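PDB 3CLK: transcription regulator from Lactobacillus plantarum WCFS1, which probably regulates transcription as a dimeric DNA-binding protein whose periplasmic-binding-protein-like region is of the kind that senses a small-molecule effector. Local coordinates for residues Ile30-His35 with Asp239-Gly244. Numbering follows the deposited sequence.
Sequences IQEEAH and DFFQMG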
ATOM      1  N   ILE B  30      -9.473  -8.751  -9.427  1.00 34.21           N
ATOM      2  CA  ILE B  30     -10.789  -9.264  -9.062  1.00 35.13           C
ATOM      3  C   ILE B  30     -11.850  -8.278  -9.530  1.00 38.09           C
ATOM      4  O   ILE B  30     -12.847  -8.659 -10.148  1.00 37.40           O
ATOM      5  CB  ILE B  30     -10.922  -9.434  -7.527  1.00 34.23           C
ATOM      6  CG1 ILE B  30     -10.010 -10.561  -7.043  1.00 31.81           C
ATOM      7  CG2 ILE B  30     -12.369  -9.729  -7.151  1.00 34.04           C
ATOM      8  CD1 ILE B  30      -9.986 -10.711  -5.537  1.00 30.05           C
ATOM      9  N   GLN B  31     -11.621  -7.005  -9.235  1.00 41.20           N
ATOM     10  CA  GLN B  31     -12.551  -5.956  -9.613  1.00 44.79           C
ATOM     11  C   GLN B  31     -12.808  -5.958 -11.114  1.00 46.13           C
ATOM     12  O   GLN B  31     -13.945  -5.787 -11.554  1.00 47.04           O
ATOM     13  CB  GLN B  31     -12.011  -4.591  -9.161  1.00 46.87           C
ATOM     14  CG  GLN B  31     -12.913  -3.411  -9.494  1.00 51.15           C
ATOM     15  CD  GLN B  31     -12.714  -2.902 -10.911  1.00 54.19           C
ATOM     16  OE1 GLN B  31     -13.469  -2.052 -11.393  1.00 55.69           O
ATOM     17  NE2 GLN B  31     -11.685  -3.410 -11.583  1.00 54.54           N
ATOM     18  N   GLU B  32     -11.760  -6.170 -11.903  1.00 46.70           N
ATOM     19  CA  GLU B  32     -11.914  -6.173 -13.351  1.00 48.09           C
ATOM     20  C   GLU B  32     -12.657  -7.392 -13.881  1.00 48.14           C
ATOM     21  O   GLU B  32     -13.550  -7.262 -14.716  1.00 48.46           O
ATOM     22  CB  GLU B  32     -10.553  -6.067 -14.040  1.00 48.86           C
ATOM     23  CG  GLU B  32     -10.655  -6.033 -15.554  1.00 49.99           C
ATOM     24  CD  GLU B  32      -9.406  -5.490 -16.211  1.00 51.57           C
ATOM     25  OE1 GLU B  32      -9.023  -4.341 -15.894  1.00 51.36           O
ATOM     26  OE2 GLU B  32      -8.816  -6.208 -17.047  1.00 51.64           O
ATOM     27  N   GLU B  33     -12.286  -8.573 -13.403  1.00 48.17           N
ATOM     28  CA  GLU B  33     -12.929  -9.803 -13.849  1.00 49.88           C
ATOM     29  C   GLU B  33     -14.376  -9.832 -13.367  1.00 50.55           C
ATOM     30  O   GLU B  33     -15.250 -10.389 -14.029  1.00 50.19           O
ATOM     31  CB  GLU B  33     -12.168 -11.017 -13.315  1.00 49.77           C
ATOM     32  CG  GLU B  33     -12.581 -12.354 -13.922  1.00 51.02           C
ATOM     33  CD  GLU B  33     -12.355 -12.421 -15.424  1.00 51.54           C
ATOM     34  OE1 GLU B  33     -11.498 -11.674 -15.942  1.00 51.87           O
ATOM     35  OE2 GLU B  33     -13.028 -13.234 -16.090  1.00 52.56           O
ATOM     36  N   ALA B  34     -14.621  -9.225 -12.212  1.00 51.52           N
ATOM     37  CA  ALA B  34     -15.964  -9.177 -11.654  1.00 53.09           C
ATOM     38  C   ALA B  34     -16.853  -8.277 -12.505  1.00 54.38           C
ATOM     39  O   ALA B  34     -17.943  -8.675 -12.912  1.00 53.82           O
ATOM     40  CB  ALA B  34     -15.918  -8.662 -10.226  1.00 52.21           C
ATOM     41  N   HIS B  35     -16.375  -7.069 -12.784  1.00 56.08           N
ATOM     42  CA  HIS B  35     -17.142  -6.119 -13.580  1.00 58.13           C
ATOM     43  C   HIS B  35     -17.202  -6.532 -15.045  1.00 57.76           C
ATOM     44  O   HIS B  35     -17.793  -5.840 -15.869  1.00 58.28           O
ATOM     45  CB  HIS B  35     -16.545  -4.714 -13.449  1.00 60.65           C
ATOM     46  CG  HIS B  35     -17.550  -3.616 -13.620  1.00 64.58           C
ATOM     47  ND1 HIS B  35     -18.150  -3.333 -14.829  1.00 65.96           N
ATOM     48  CD2 HIS B  35     -18.088  -2.754 -12.723  1.00 65.64           C
ATOM     49  CE1 HIS B  35     -19.014  -2.347 -14.670  1.00 66.37           C
ATOM     50  NE2 HIS B  35     -18.997  -1.978 -13.402  1.00 66.35           N
ATOM     51  N   ASP B 239       2.376 -12.509 -10.207  1.00 22.36           N
ATOM     52  CA  ASP B 239       1.312 -11.924 -11.001  1.00 23.59           C
ATOM     53  C   ASP B 239       0.039 -11.880 -10.173  1.00 24.22           C
ATOM     54  O   ASP B 239      -0.905 -12.627 -10.437  1.00 24.73           O
ATOM     55  CB  ASP B 239       1.078 -12.743 -12.270  1.00 25.51           C
ATOM     56  CG  ASP B 239       0.237 -12.000 -13.289  1.00 25.82           C
ATOM     57  OD1 ASP B 239      -0.505 -11.080 -12.895  1.00 24.58           O
ATOM     58  OD2 ASP B 239       0.311 -12.339 -14.486  1.00 31.27           O
ATOM     59  N   PHE B 240       0.021 -10.999  -9.171  1.00 22.80           N
ATOM     60  CA  PHE B 240      -1.128 -10.843  -8.281  1.00 22.11           C
ATOM     61  C   PHE B 240      -2.408 -10.546  -9.057  1.00 22.83           C
ATOM     62  O   PHE B 240      -3.478 -11.075  -8.746  1.00 20.67           O
ATOM     63  CB  PHE B 240      -0.879  -9.704  -7.284  1.00 19.60           C
ATOM     64  CG  PHE B 240       0.321  -9.916  -6.395  1.00 20.50           C
ATOM     65  CD1 PHE B 240       0.366 -10.983  -5.503  1.00 18.77           C
ATOM     66  CD2 PHE B 240       1.399  -9.031  -6.435  1.00 18.59           C
ATOM     67  CE1 PHE B 240       1.473 -11.168  -4.653  1.00 19.41           C
ATOM     68  CE2 PHE B 240       2.505  -9.207  -5.593  1.00 18.96           C
ATOM     69  CZ  PHE B 240       2.542 -10.271  -4.703  1.00 18.39           C
ATOM     70  N   PHE B 241      -2.297  -9.685 -10.061  1.00 23.17           N
ATOM     71  CA  PHE B 241      -3.451  -9.313 -10.865  1.00 24.13           C
ATOM     72  C   PHE B 241      -4.120 -10.571 -11.409  1.00 23.73           C
ATOM     73  O   PHE B 241      -5.328 -10.766 -11.252  1.00 23.60           O
ATOM     74  CB  PHE B 241      -3.022  -8.423 -12.031  1.00 25.60           C
ATOM     75  CG  PHE B 241      -4.173  -7.776 -12.752  1.00 28.63           C
ATOM     76  CD1 PHE B 241      -4.696  -6.567 -12.305  1.00 29.21           C
ATOM     77  CD2 PHE B 241      -4.738  -8.379 -13.873  1.00 28.09           C
ATOM     78  CE1 PHE B 241      -5.767  -5.962 -12.969  1.00 30.30           C
ATOM     79  CE2 PHE B 241      -5.809  -7.783 -14.543  1.00 31.04           C
ATOM     80  CZ  PHE B 241      -6.323  -6.570 -14.087  1.00 29.39           C
ATOM     81  N   GLN B 242      -3.325 -11.424 -12.044  1.00 22.61           N
ATOM     82  CA  GLN B 242      -3.832 -12.653 -12.618  1.00 24.58           C
ATOM     83  C   GLN B 242      -4.463 -13.554 -11.560  1.00 23.56           C
ATOM     84  O   GLN B 242      -5.441 -14.244 -11.838  1.00 22.71           O
ATOM     85  CB  GLN B 242      -2.714 -13.402 -13.340  1.00 27.28           C
ATOM     86  CG  GLN B 242      -3.198 -14.638 -14.093  1.00 31.32           C
ATOM     87  CD  GLN B 242      -4.339 -14.321 -15.049  1.00 35.23           C
ATOM     88  OE1 GLN B 242      -4.253 -13.384 -15.850  1.00 36.94           O
ATOM     89  NE2 GLN B 242      -5.411 -15.103 -14.975  1.00 35.91           N
HETATM   90  N   MSE B 243      -3.905 -13.557 -10.356  1.00 21.98           N
HETATM   91  CA  MSE B 243      -4.470 -14.368  -9.290  1.00 23.11           C
HETATM   92  C   MSE B 243      -5.908 -13.931  -9.082  1.00 22.32           C
HETATM   93  O   MSE B 243      -6.806 -14.760  -8.931  1.00 23.47           O
HETATM   94  CB  MSE B 243      -3.699 -14.172  -7.989  1.00 24.74           C
HETATM   95  CG  MSE B 243      -2.291 -14.698  -8.034  1.00 25.37           C
HETATM   96 SE   MSE B 243      -1.471 -14.574  -6.300  1.00 30.47          SE
HETATM   97  CE  MSE B 243       0.388 -14.705  -6.847  1.00 25.94           C
ATOM     98  N   GLY B 244      -6.108 -12.620  -9.083  1.00 21.50           N
ATOM     99  CA  GLY B 244      -7.428 -12.057  -8.888  1.00 23.31           C
ATOM    100  C   GLY B 244      -8.369 -12.359 -10.033  1.00 25.64           C
ATOM    101  O   GLY B 244      -9.561 -12.614  -9.823  1.00 23.77           O
TER
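Ile30 meets Gly244 where helix 22-34 packs against helix 240-256, on one face of the parallel sheet in one of the two lobes of this periplasmic-binding-protein-like fold. A glycine can let two helices approach closely, and this pair is a worked example: the CA atoms of Ile30 and Gly244 are 4.4 Å apart. The branch that does the touching is CG1 of Ile30, which stands beside its own backbone N (chi1 -68°) and lies 3.5 Å from both CA and O of Gly244. The contact is thus side chain against bare backbone, and it is buried; the same isoleucine also packs on Leu70 and Leu72, which places helix 22-34 against strand 68-72 of the sheet.

Toward solvent the fit relaxes. Glu32, exposed and with an extended chain whose CG is anti to the backbone N (chi1 -179°), crosses the partly exposed Phe241 at about a right angle. Glu32 OE2 comes 3.9 Å from Phe241 CZ, at the ring's edge and near its plane, the carboxylate and ring planes 75° apart, with no hydrogen bond between the segments to fix it. Phe241 also touches Asp28 of helix 22-34. The first turn of helix 240-256 is secured from within: Asp239, its N-cap, accepts from the backbone of Gln242, whose N lies 3.0 Å from Asp239 OD1 and approaches from above the carboxylate plane.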